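Local structure of cysteine desulfurase (Thermococcus onnurineus, 5B89) at residues Glu36-Asp41 / Ser367-Arg371; Tyr82-Arg86 / Phe97-Phe102; Lys236-Gly240 / Phe394-Asn398; Asn350-Leu354 / Leu413-Leu417. The protein probably converts L-cysteine to L-alanine with pyridoxal 5'-phosphate as cofactor, passing the released sulfur to a carrier. All blocks are in the same frame, centred on the assembly; numbering follows the deposited sequence.

Contact 1. Residues Glu36-Asp41 / Ser367-Arg371; sequences EVIYFD and SIMVR
The side chain of M369 lies across V37 and Y39 on one face of a parallel strand pair. Strand 38-39 is an outer strand, within this chain, of the small mixed sheet that contains strand 368-373. M369 CG does the touching, 4.0 Å from both V37 CG2 and Y39 CD1; bends at chi2 (-67°) and chi3 fold the chain back so that CE ends near V37 CG1. On the other face I38 and I368 run alongside one another, I38 CD1 being 4.0 Å from I368 CG1, with helix 400-415 packed over both. The backbone ladder runs through I38 N to S367 O, M369 N to I38 O and a more bent bond from F40 N to M369 O (2.8 Å). S367, at positive phi, is the C' residue of the Schellman motif that ends helix 356-365. Past the ladder the chemistry turns ionic. R371 NE meets the syn lone pair of D41 OD2 at 2.8 Å, nearly straight at 163°, with carboxylate and guanidinium almost coplanar. H72 of the second subunit also bonds D41 OD2 and packs on M369, and V67 O of that subunit takes R371 NH1, so the pair lies at the dimer interface, with R371 close to the bound alanine. The Y39 hydroxyl bonds T45 O and receives a hydrogen bond from a water, 2.9 Å from Y39 OH, that in turn accepts from R371 NH2.

Contact 2. Residues Tyr82-Arg86 / Phe97-Phe102; sequences YEESR and FEEIVF
Helix segment 82-86 and strand segment 100-102 run at 122° to each other, their axes 10.3 Å apart at closest approach, with R86 CA and F97 CA the nearest alpha carbons. The strand is an outermost one, within this chain, of the seven-stranded sheet of the fold type I large domain, and a 3-10 turn at 97-99 leads into it from helix 73-93. R86 is the hub. Its CD sits over the centre of the F97 ring, 3.6 Å from the centroid, a CH-pi contact, while E83 O lies at that ring's edge, 3.4 Å from F97 CE1. One carbon nearer the backbone, R86 CG rests on I100 CB and CG2. The bend at chi3 (-56°) turns the guanidinium toward the strand, where R86 NH1 bonds I100 O at 2.8 Å, a bent bond (133°) approaching from above the carbonyl plane. F102 CE2 stands over one face of the guanidinium, toward its rim. The buried charge is answered by E285, whose OE2 bridges to R86 NH1 and accepts from F102 N, and whose OE1 takes the Y82 hydroxyl. The Y82 and F102 rings meet obliquely, Y82 OH lying at the edge of the F102 ring, 3.3 Å from CD2.

Contact 3. Residues Lys236-Gly240 / Phe394-Asn398; sequences KGPMG and FHVYN. With PLP (pyridoxal-5'-phosphate), chain G; ALA (alanine), chain H.
M239 CE lies over the centre of the H395 imidazole, 3.6 Å from its centroid and 14° off the ring normal, a CH-pi contact. The same methyl touches V396 CG1 at 3.8 Å and Y397 CE2 at 3.9 Å. M239 SD sits at the edge of the Y397 ring, 5.5 Å from the centroid, a Met-aromatic contact. Two type I turns set these groups facing each other: K236 to M239, closed by M239 N to K236 O, and H395 to N398, closed by N398 N to H395 O and tied again by H395 N to N398 OD1 at 2.9 Å. Around them, I304 of helix 291-307 packs against both M239 and H395, and N42 OD1 takes the Y397 hydroxyl. K236 leads away from the contact; its extended chain ends with NZ covalently bound to C4A of the pyridoxal phosphate, 1.4 Å away. The alanine N is about 1.5 Å from the same C4A, consistent with a gem-diamine-like intermediate. S107, Q213, S233 and H235, with T288 of the second subunit, hydrogen-bond that cofactor. A lysine joined to the cofactor, on the loop after strand 229-233, marks the active site of a fold type I pyridoxal-phosphate enzyme.

Contact 4. Residues Asn350-Leu354 / Leu413-Leu417; sequences NVPGL and LVKGL
A type II beta turn from V351 to L354, which carries the chain from strand 346-349 into helix 356-365, packs V351 and L354 against L413 in the last turn of helix 400-415 and L417 just past its end. V351 brings a single methyl to the contact: with CG1 anti to the backbone N (chi1 179°), that branch lies 3.8 Å from L417 CD1 and 4.0 Å from L413 CD2, and more loosely 4.4 Å from V414 CG2. L354 comes in beside it. Its CD1 reaches L413 CD2 at 3.6 Å, the two side chains passing antiparallel, while L354 CG is 3.5 Å from L417 CD2. Each of these two leucines therefore meets both residues of the turn: L413 through its CD2 alone, L417 through a separate methyl for each. The turn is closed by L354 N to V351 O (3.1 Å), with G353 at a phi of 94° in its third position. V359 of helix 356-365 lies against both V351 and L354, and I362 against L413, so the turn, the helix that follows it and the final helix share one apolar patch of the small domain. Toward solvent, L417, the last modelled residue, is held to the helix end by its own N bonding V414 O at 3.2 Å, and its CD1 lies 4.1 Å from P352 O.

Overall arrangement
Contacts 1, 2 and 3 are buried, whereas contact 4 lies at the partly exposed C-terminal end of helix 400-415, its centre about 32 Å from the chain centre. Contacts 1 and 3 adjoin: Y39 O accepts from N398 ND2, and the F40 and F394 rings meet edge-to-face. Helix 400-415 backs contact 1, and with the residues just after it supplies one side of contact 4; helix 356-365 touches both. Contact 2 belongs to the large-domain sheet, its centre about 33 Å from that of contact 1. Chemistry follows place: backbone ladder and salt bridge at the dimer interface in contact 1, a buried arginine in contact 2, methyl-on-imidazole packing beside the cofactor lysine in contact 3, purely aliphatic packing in contact 4.

Contact 1. Residues Glu36-Asp41 / Ser367-Arg371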
loop_
_atom_site.group_PDB
_atom_site.type_symbol
_atom_site.label_atom_id
_atom_site.label_comp_id
_atom_site.label_asym_id
_atom_site.label_seq_id
_atom_site.Cartn_x
_atom_site.Cartn_y
_atom_site.Cartn_z
ATOM N N GLU B 36 22.412 -17.801 7.674
ATOM C CA GLU B 36 23.120 -16.802 8.442
ATOM C C GLU B 36 22.638 -16.512 9.830
ATOM O O GLU B 36 23.377 -16.110 10.649
ATOM C CB GLU B 36 23.087 -15.451 7.711
ATOM C CG GLU B 36 23.364 -15.516 6.248
ATOM C CD GLU B 36 24.783 -15.863 5.942
ATOM O OE1 GLU B 36 25.016 -16.479 4.918
ATOM O OE2 GLU B 36 25.643 -15.511 6.723
ATOM N N VAL B 37 21.353 -16.680 10.043
ATOM C CA VAL B 37 20.783 -16.445 11.338
ATOM C C VAL B 37 19.687 -17.513 11.663
ATOM O O VAL B 37 19.255 -18.166 10.801
ATOM C CB VAL B 37 20.082 -15.059 11.422
ATOM C CG1 VAL B 37 21.053 -13.933 11.185
ATOM C CG2 VAL B 37 18.912 -14.950 10.454
ATOM N N ILE B 38 19.296 -17.610 12.928
ATOM C CA ILE B 38 18.196 -18.439 13.357
ATOM C C ILE B 38 17.082 -17.392 13.484
ATOM O O ILE B 38 17.079 -16.628 14.366
ATOM C CB ILE B 38 18.474 -19.113 14.693
ATOM C CG1 ILE B 38 19.543 -20.175 14.488
ATOM C CG2 ILE B 38 17.220 -19.779 15.216
ATOM C CD1 ILE B 38 19.954 -20.878 15.764
ATOM N N TYR B 39 16.187 -17.383 12.520
ATOM C CA TYR B 39 15.126 -16.387 12.452
ATOM C C TYR B 39 13.829 -16.878 13.135
ATOM O O TYR B 39 13.098 -17.630 12.593
ATOM C CB TYR B 39 14.844 -15.989 10.985
ATOM C CG TYR B 39 13.914 -14.804 10.827
ATOM C CD1 TYR B 39 14.364 -13.527 10.940
ATOM C CD2 TYR B 39 12.592 -15.005 10.601
ATOM C CE1 TYR B 39 13.511 -12.469 10.812
ATOM C CE2 TYR B 39 11.744 -13.957 10.473
ATOM C CZ TYR B 39 12.210 -12.701 10.572
ATOM O OH TYR B 39 11.358 -11.663 10.451
ATOM N N PHE B 40 13.623 -16.347 14.326
ATOM C CA PHE B 40 12.470 -16.649 15.160
ATOM C C PHE B 40 11.583 -15.405 15.364
ATOM O O PHE B 40 11.070 -15.193 16.392
ATOM C CB PHE B 40 12.916 -17.202 16.536
ATOM C CG PHE B 40 13.418 -18.651 16.528
ATOM C CD1 PHE B 40 13.369 -19.440 15.430
ATOM C CD2 PHE B 40 13.922 -19.196 17.674
ATOM C CE1 PHE B 40 13.809 -20.743 15.453
ATOM C CE2 PHE B 40 14.355 -20.496 17.724
ATOM C CZ PHE B 40 14.316 -21.271 16.613
ATOM N N ASP B 41 11.449 -14.611 14.319
ATOM C CA ASP B 41 10.603 -13.407 14.399
ATOM C C ASP B 41 9.574 -13.387 13.279
ATOM O O ASP B 41 9.277 -12.380 12.743
ATOM C CB ASP B 41 11.411 -12.121 14.398
ATOM C CG ASP B 41 10.615 -10.910 14.917
ATOM O OD1 ASP B 41 9.620 -11.104 15.585
ATOM O OD2 ASP B 41 11.035 -9.825 14.601
ATOM N N SER B 367 23.138 -14.697 17.156
ATOM C CA SER B 367 22.518 -14.756 15.868
ATOM C C SER B 367 21.095 -15.415 15.864
ATOM O O SER B 367 20.760 -15.989 14.833
ATOM C CB SER B 367 23.384 -15.456 14.853
ATOM O OG SER B 367 24.616 -14.695 14.694
ATOM N N ILE B 368 20.401 -15.263 16.997
ATOM C CA ILE B 368 19.023 -15.717 17.081
ATOM C C ILE B 368 18.150 -14.441 17.204
ATOM O O ILE B 368 18.307 -13.590 18.021
ATOM C CB ILE B 368 18.808 -16.565 18.339
ATOM C CG1 ILE B 368 19.714 -17.813 18.312
ATOM C CG2 ILE B 368 17.312 -16.929 18.459
ATOM C CD1 ILE B 368 19.786 -18.522 19.674
ATOM N N MET B 369 17.181 -14.359 16.255
ATOM C CA MET B 369 16.327 -13.194 16.041
ATOM C C MET B 369 14.980 -13.459 16.681
ATOM O O MET B 369 14.244 -14.316 16.223
ATOM C CB MET B 369 16.162 -12.939 14.531
ATOM C CG MET B 369 17.354 -12.936 13.594
ATOM S SD MET B 369 18.599 -11.611 13.778
ATOM C CE MET B 369 19.868 -12.363 14.853
ATOM N N VAL B 370 14.783 -12.701 17.751
ATOM C CA VAL B 370 13.494 -12.692 18.415
ATOM C C VAL B 370 13.026 -11.268 18.612
ATOM O O VAL B 370 13.762 -10.312 18.505
ATOM C CB VAL B 370 13.526 -13.438 19.783
ATOM C CG1 VAL B 370 13.796 -14.899 19.663
ATOM C CG2 VAL B 370 14.438 -12.773 20.796
ATOM N N ARG B 371 11.714 -11.112 18.939
ATOM C CA ARG B 371 11.198 -9.765 19.220
ATOM C C ARG B 371 10.873 -9.648 20.703
ATOM O O ARG B 371 10.674 -10.609 21.412
ATOM C CB ARG B 371 9.993 -9.453 18.317
ATOM C CG ARG B 371 9.854 -7.930 18.162
ATOM C CD ARG B 371 9.239 -7.437 16.878
ATOM N NE ARG B 371 10.043 -7.465 15.668
ATOM C CZ ARG B 371 10.569 -6.425 15.021
ATOM N NH1 ARG B 371 10.505 -5.182 15.487
ATOM N NH2 ARG B 371 11.151 -6.651 13.882
HETATM O O HOH W 1 11.447 -9.053 11.749
#

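Contact 2. Residues Tyr82-Arg86 / Phe97-Phe102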
loop_
_atom_site.group_PDB
_atom_site.type_symbol
_atom_site.label_atom_id
_atom_site.label_comp_id
_atom_site.label_asym_id
_atom_site.label_seq_id
_atom_site.Cartn_x
_atom_site.Cartn_y
_atom_site.Cartn_z
ATOM N N TYR B 82 -2.088 -9.603 -12.804
ATOM C CA TYR B 82 -2.755 -9.013 -11.640
ATOM C C TYR B 82 -4.094 -9.735 -11.351
ATOM O O TYR B 82 -4.356 -10.109 -10.222
ATOM C CB TYR B 82 -2.973 -7.493 -11.854
ATOM C CG TYR B 82 -3.619 -6.746 -10.716
ATOM C CD1 TYR B 82 -2.998 -6.729 -9.459
ATOM C CD2 TYR B 82 -4.796 -6.086 -10.828
ATOM C CE1 TYR B 82 -3.542 -6.043 -8.449
ATOM C CE2 TYR B 82 -5.346 -5.404 -9.742
ATOM C CZ TYR B 82 -4.709 -5.455 -8.555
ATOM O OH TYR B 82 -5.230 -4.777 -7.431
ATOM N N GLU B 83 -4.895 -9.945 -12.383
ATOM C CA GLU B 83 -6.151 -10.746 -12.259
ATOM C C GLU B 83 -5.803 -12.137 -11.833
ATOM O O GLU B 83 -6.544 -12.697 -10.943
ATOM C CB GLU B 83 -6.861 -10.736 -13.598
ATOM C CG GLU B 83 -7.441 -9.429 -14.013
ATOM C CD GLU B 83 -8.041 -9.480 -15.435
ATOM O OE1 GLU B 83 -7.767 -10.449 -16.227
ATOM O OE2 GLU B 83 -8.668 -8.477 -15.778
ATOM N N GLU B 84 -4.821 -12.805 -12.405
ATOM C CA GLU B 84 -4.398 -14.164 -11.938
ATOM C C GLU B 84 -4.126 -14.162 -10.407
ATOM O O GLU B 84 -4.479 -15.105 -9.678
ATOM C CB GLU B 84 -3.264 -14.713 -12.727
ATOM C CG GLU B 84 -2.711 -16.023 -12.307
ATOM C CD GLU B 84 -1.313 -16.339 -12.875
ATOM O OE1 GLU B 84 -0.243 -15.791 -12.521
ATOM O OE2 GLU B 84 -1.241 -17.313 -13.708
ATOM N N SER B 85 -3.418 -13.132 -9.933
ATOM C CA SER B 85 -2.994 -13.059 -8.555
ATOM C C SER B 85 -4.257 -12.882 -7.703
ATOM O O SER B 85 -4.290 -13.533 -6.661
ATOM C CB SER B 85 -2.077 -11.796 -8.435
ATOM O OG SER B 85 -0.882 -11.974 -9.172
ATOM N N ARG B 86 -5.230 -12.100 -8.086
ATOM C CA ARG B 86 -6.423 -11.985 -7.315
ATOM C C ARG B 86 -7.153 -13.344 -7.258
ATOM O O ARG B 86 -7.673 -13.694 -6.254
ATOM C CB ARG B 86 -7.383 -10.974 -7.907
ATOM C CG ARG B 86 -8.486 -10.531 -6.967
ATOM C CD ARG B 86 -9.569 -9.715 -7.635
ATOM N NE ARG B 86 -9.075 -8.538 -8.324
ATOM C CZ ARG B 86 -8.739 -7.414 -7.739
ATOM N NH1 ARG B 86 -8.802 -7.233 -6.440
ATOM N NH2 ARG B 86 -8.293 -6.446 -8.504
ATOM N N PHE B 97 -13.545 -14.389 -6.788
ATOM C CA PHE B 97 -12.660 -13.301 -7.329
ATOM C C PHE B 97 -13.104 -11.962 -6.901
ATOM O O PHE B 97 -12.258 -11.144 -6.414
ATOM C CB PHE B 97 -12.774 -13.414 -8.866
ATOM C CG PHE B 97 -11.908 -12.402 -9.621
ATOM C CD1 PHE B 97 -10.598 -12.707 -9.916
ATOM C CD2 PHE B 97 -12.431 -11.211 -10.053
ATOM C CE1 PHE B 97 -9.844 -11.777 -10.655
ATOM C CE2 PHE B 97 -11.638 -10.278 -10.746
ATOM C CZ PHE B 97 -10.382 -10.623 -11.044
ATOM N N GLU B 98 -14.357 -11.577 -7.061
ATOM C CA GLU B 98 -14.794 -10.252 -6.822
ATOM C C GLU B 98 -14.863 -9.765 -5.356
ATOM O O GLU B 98 -15.090 -8.617 -5.104
ATOM C CB GLU B 98 -16.152 -9.993 -7.472
ATOM C CG GLU B 98 -17.254 -10.877 -7.043
ATOM C CD GLU B 98 -17.381 -12.069 -7.991
ATOM O OE1 GLU B 98 -16.426 -12.731 -8.500
ATOM O OE2 GLU B 98 -18.645 -12.418 -8.060
ATOM N N GLU B 99 -14.685 -10.757 -4.486
ATOM C CA GLU B 99 -14.741 -10.466 -3.053
ATOM C C GLU B 99 -13.346 -10.104 -2.475
ATOM O O GLU B 99 -13.275 -9.845 -1.257
ATOM C CB GLU B 99 -15.269 -11.666 -2.279
ATOM C CG GLU B 99 -16.747 -11.977 -2.604
ATOM C CD GLU B 99 -17.274 -13.321 -2.071
ATOM O OE1 GLU B 99 -18.483 -13.284 -1.525
ATOM O OE2 GLU B 99 -16.543 -14.329 -2.096
ATOM N N ILE B 100 -12.316 -10.151 -3.315
ATOM C CA ILE B 100 -10.925 -9.846 -2.873
ATOM C C ILE B 100 -10.511 -8.442 -3.218
ATOM O O ILE B 100 -10.579 -8.091 -4.420
ATOM C CB ILE B 100 -9.938 -10.839 -3.420
ATOM C CG1 ILE B 100 -10.251 -12.314 -3.028
ATOM C CG2 ILE B 100 -8.505 -10.459 -3.121
ATOM C CD1 ILE B 100 -10.244 -12.471 -1.540
ATOM N N VAL B 101 -10.149 -7.645 -2.206
ATOM C CA VAL B 101 -9.634 -6.271 -2.410
ATOM C C VAL B 101 -8.187 -6.267 -1.916
ATOM O O VAL B 101 -7.872 -6.733 -0.818
ATOM C CB VAL B 101 -10.457 -5.281 -1.634
ATOM C CG1 VAL B 101 -9.947 -3.821 -1.626
ATOM C CG2 VAL B 101 -11.945 -5.261 -2.119
ATOM N N PHE B 102 -7.275 -5.673 -2.687
ATOM C CA PHE B 102 -5.923 -5.481 -2.235
ATOM C C PHE B 102 -5.770 -4.155 -1.532
ATOM O O PHE B 102 -6.226 -3.097 -1.956
ATOM C CB PHE B 102 -4.941 -5.599 -3.402
ATOM C CG PHE B 102 -4.828 -6.983 -3.964
ATOM C CD1 PHE B 102 -4.314 -7.986 -3.159
ATOM C CD2 PHE B 102 -5.172 -7.312 -5.275
ATOM C CE1 PHE B 102 -4.189 -9.281 -3.628
ATOM C CE2 PHE B 102 -5.001 -8.606 -5.740
ATOM C CZ PHE B 102 -4.470 -9.577 -4.968
#

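Contact 3. Residues Lys236-Gly240 / Phe394-Asn398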
loop_
_atom_site.group_PDB
_atom_site.type_symbol
_atom_site.label_atom_id
_atom_site.label_comp_id
_atom_site.label_asym_id
_atom_site.label_seq_id
_atom_site.Cartn_x
_atom_site.Cartn_y
_atom_site.Cartn_z
ATOM N N LYS B 236 3.566 -11.730 6.062
ATOM C CA LYS B 236 3.598 -12.651 7.186
ATOM C C LYS B 236 3.596 -14.108 6.728
ATOM O O LYS B 236 4.411 -14.435 5.969
ATOM C CB LYS B 236 2.497 -12.316 8.193
ATOM C CG LYS B 236 2.777 -10.985 8.933
ATOM C CD LYS B 236 1.714 -10.560 9.906
ATOM C CE LYS B 236 2.045 -9.237 10.612
ATOM N NZ LYS B 236 1.367 -9.329 11.911
ATOM N N GLY B 237 2.671 -14.949 7.200
ATOM C CA GLY B 237 2.754 -16.309 6.862
ATOM C C GLY B 237 2.763 -16.672 5.394
ATOM O O GLY B 237 3.335 -17.697 4.989
ATOM N N PRO B 238 2.085 -15.897 4.511
ATOM C CA PRO B 238 2.048 -16.260 3.088
ATOM C C PRO B 238 3.412 -16.161 2.356
ATOM O O PRO B 238 3.441 -16.474 1.160
ATOM C CB PRO B 238 1.053 -15.249 2.450
ATOM C CG PRO B 238 0.133 -14.946 3.573
ATOM C CD PRO B 238 1.022 -14.906 4.795
ATOM N N MET B 239 4.448 -15.626 3.010
ATOM C CA MET B 239 5.827 -15.591 2.458
ATOM C C MET B 239 5.819 -14.601 1.244
ATOM O O MET B 239 6.626 -14.802 0.312
ATOM C CB MET B 239 6.385 -16.988 2.045
ATOM C CG MET B 239 6.660 -17.722 3.342
ATOM S SD MET B 239 7.561 -19.268 2.898
ATOM C CE MET B 239 7.073 -20.432 4.106
ATOM N N GLY B 240 5.000 -13.593 1.246
ATOM C CA GLY B 240 4.945 -12.555 0.245
ATOM C C GLY B 240 5.746 -11.363 0.659
ATOM O O GLY B 240 6.367 -11.244 1.669
ATOM N N PHE B 394 7.713 -18.936 14.726
ATOM C CA PHE B 394 8.162 -19.818 13.693
ATOM C C PHE B 394 7.431 -19.897 12.370
ATOM O O PHE B 394 6.341 -19.457 12.251
ATOM C CB PHE B 394 8.089 -21.244 14.281
ATOM C CG PHE B 394 8.722 -21.413 15.645
ATOM C CD1 PHE B 394 10.059 -21.226 15.847
ATOM C CD2 PHE B 394 7.952 -21.842 16.716
ATOM C CE1 PHE B 394 10.613 -21.406 17.098
ATOM C CE2 PHE B 394 8.496 -22.013 17.956
ATOM C CZ PHE B 394 9.830 -21.800 18.146
ATOM N N HIS B 395 8.112 -20.525 11.421
ATOM C CA HIS B 395 7.566 -20.895 10.144
ATOM C C HIS B 395 8.137 -22.291 9.787
ATOM O O HIS B 395 8.933 -22.804 10.462
ATOM C CB HIS B 395 7.725 -19.869 9.001
ATOM C CG HIS B 395 6.579 -19.892 8.044
ATOM N ND1 HIS B 395 6.069 -18.781 7.406
ATOM C CD2 HIS B 395 5.828 -20.927 7.644
ATOM C CE1 HIS B 395 5.024 -19.147 6.686
ATOM N NE2 HIS B 395 4.855 -20.436 6.837
ATOM N N VAL B 396 7.654 -22.825 8.691
ATOM C CA VAL B 396 7.997 -24.154 8.208
ATOM C C VAL B 396 9.466 -24.387 7.940
ATOM O O VAL B 396 9.905 -25.487 7.961
ATOM C CB VAL B 396 7.097 -24.560 7.009
ATOM C CG1 VAL B 396 7.439 -23.777 5.766
ATOM C CG2 VAL B 396 7.150 -26.062 6.749
ATOM N N TYR B 397 10.189 -23.319 7.690
ATOM C CA TYR B 397 11.623 -23.371 7.440
ATOM C C TYR B 397 12.486 -23.422 8.691
ATOM O O TYR B 397 13.607 -23.652 8.605
ATOM C CB TYR B 397 12.096 -22.231 6.502
ATOM C CG TYR B 397 11.553 -20.864 6.819
ATOM C CD1 TYR B 397 11.992 -20.149 7.874
ATOM C CD2 TYR B 397 10.594 -20.323 6.031
ATOM C CE1 TYR B 397 11.484 -18.909 8.141
ATOM C CE2 TYR B 397 10.064 -19.098 6.289
ATOM C CZ TYR B 397 10.514 -18.411 7.336
ATOM O OH TYR B 397 9.925 -17.201 7.554
ATOM N N ASN B 398 11.924 -23.168 9.840
ATOM C CA ASN B 398 12.580 -23.321 11.102
ATOM C C ASN B 398 12.675 -24.811 11.481
ATOM O O ASN B 398 11.940 -25.615 11.065
ATOM C CB ASN B 398 11.971 -22.505 12.223
ATOM C CG ASN B 398 12.053 -21.039 12.008
ATOM O OD1 ASN B 398 10.983 -20.372 12.007
ATOM N ND2 ASN B 398 13.265 -20.484 11.824
HETATM N N1 PLP G . -3.264 -8.362 13.610
HETATM C C2 PLP G . -2.487 -9.396 14.036
HETATM C C2A PLP G . -3.076 -10.536 14.837
HETATM C C3 PLP G . -1.116 -9.322 13.729
HETATM O O3 PLP G . -0.298 -10.328 14.126
HETATM C C4 PLP G . -0.616 -8.254 12.942
HETATM C C4A PLP G . 0.942 -8.199 12.686
HETATM C C5 PLP G . -1.529 -7.271 12.480
HETATM C C6 PLP G . -2.860 -7.315 12.833
HETATM C C5A PLP G . -0.983 -6.098 11.672
HETATM O O4P PLP G . -0.501 -6.592 10.386
HETATM P P PLP G . 0.152 -5.478 9.530
HETATM O O1P PLP G . 0.632 -6.196 8.361
HETATM O O2P PLP G . 1.294 -4.924 10.385
HETATM O O3P PLP G . -0.844 -4.445 9.280
HETATM N N ALA H . 1.663 -8.343 14.025
HETATM C CA ALA H . 3.202 -8.206 14.062
HETATM C C ALA H . 3.901 -8.186 15.442
HETATM O O ALA H . 3.236 -8.663 16.393
HETATM C CB ALA H . 3.801 -7.021 13.279
HETATM O OXT ALA H . 5.119 -7.842 15.676
#

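Contact 4. Residues Asn350-Leu354 / Leu413-Leu417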
loop_
_atom_site.group_PDB
_atom_site.type_symbol
_atom_site.label_atom_id
_atom_site.label_comp_id
_atom_site.label_asym_id
_atom_site.label_seq_id
_atom_site.Cartn_x
_atom_site.Cartn_y
_atom_site.Cartn_z
ATOM N N ASN B 350 9.373 -14.977 29.369
ATOM C CA ASN B 350 10.164 -13.997 30.092
ATOM C C ASN B 350 11.177 -14.707 30.979
ATOM O O ASN B 350 10.972 -15.778 31.399
ATOM C CB ASN B 350 9.332 -13.065 30.977
ATOM C CG ASN B 350 8.882 -11.816 30.270
ATOM O OD1 ASN B 350 9.634 -11.131 29.665
ATOM N ND2 ASN B 350 7.635 -11.530 30.387
ATOM N N VAL B 351 12.269 -14.029 31.225
ATOM C CA VAL B 351 13.290 -14.522 32.143
ATOM C C VAL B 351 13.221 -13.671 33.408
ATOM O O VAL B 351 13.402 -12.510 33.332
ATOM C CB VAL B 351 14.702 -14.464 31.557
ATOM C CG1 VAL B 351 15.701 -14.972 32.591
ATOM C CG2 VAL B 351 14.794 -15.292 30.293
ATOM N N PRO B 352 12.906 -14.287 34.539
ATOM C CA PRO B 352 12.768 -13.520 35.820
ATOM C C PRO B 352 14.033 -12.765 36.130
ATOM O O PRO B 352 15.128 -13.314 35.957
ATOM C CB PRO B 352 12.529 -14.606 36.828
ATOM C CG PRO B 352 11.900 -15.702 36.077
ATOM C CD PRO B 352 12.662 -15.718 34.739
ATOM N N GLY B 353 13.897 -11.479 36.425
ATOM C CA GLY B 353 15.073 -10.640 36.635
ATOM C C GLY B 353 15.639 -9.839 35.490
ATOM O O GLY B 353 16.476 -8.983 35.714
ATOM N N LEU B 354 15.177 -10.090 34.256
ATOM C CA LEU B 354 15.712 -9.507 33.061
ATOM C C LEU B 354 14.600 -8.910 32.192
ATOM O O LEU B 354 13.584 -9.539 31.978
ATOM C CB LEU B 354 16.417 -10.582 32.220
ATOM C CG LEU B 354 17.745 -11.099 32.727
ATOM C CD1 LEU B 354 18.316 -11.970 31.599
ATOM C CD2 LEU B 354 18.720 -9.973 33.047
ATOM N N LEU B 413 22.185 -18.408 29.443
ATOM C CA LEU B 413 21.710 -17.204 30.000
ATOM C C LEU B 413 21.206 -17.357 31.393
ATOM O O LEU B 413 21.514 -16.561 32.219
ATOM C CB LEU B 413 20.624 -16.624 29.073
ATOM C CG LEU B 413 19.997 -15.294 29.349
ATOM C CD1 LEU B 413 19.237 -14.935 28.081
ATOM C CD2 LEU B 413 19.034 -15.287 30.473
ATOM N N VAL B 414 20.336 -18.305 31.605
ATOM C CA VAL B 414 19.715 -18.531 32.910
ATOM C C VAL B 414 20.789 -18.895 33.961
ATOM O O VAL B 414 20.817 -18.328 35.027
ATOM C CB VAL B 414 18.607 -19.591 32.764
ATOM C CG1 VAL B 414 18.077 -20.085 34.096
ATOM C CG2 VAL B 414 17.449 -18.980 31.927
ATOM N N LYS B 415 21.678 -19.821 33.601
ATOM C CA LYS B 415 22.824 -20.138 34.535
ATOM C C LYS B 415 23.727 -18.964 34.832
ATOM O O LYS B 415 24.326 -18.884 35.885
ATOM C CB LYS B 415 23.613 -21.291 33.887
ATOM C CG LYS B 415 22.859 -22.601 33.931
ATOM C CD LYS B 415 23.536 -23.680 33.120
ATOM C CE LYS B 415 22.850 -24.992 33.442
ATOM N NZ LYS B 415 23.316 -26.299 32.843
ATOM N N GLY B 416 23.863 -18.045 33.903
ATOM C CA GLY B 416 24.633 -16.842 34.134
ATOM C C GLY B 416 24.012 -15.740 34.970
ATOM O O GLY B 416 24.681 -14.738 35.163
ATOM N N LEU B 417 22.774 -15.877 35.460
ATOM C CA LEU B 417 22.082 -14.724 36.099
ATOM C C LEU B 417 22.757 -14.248 37.403
ATOM O O LEU B 417 22.615 -14.890 38.427
ATOM C CB LEU B 417 20.592 -15.013 36.313
ATOM C CG LEU B 417 19.755 -14.970 35.017
ATOM C CD1 LEU B 417 18.405 -15.667 35.222
ATOM C CD2 LEU B 417 19.515 -13.565 34.529
#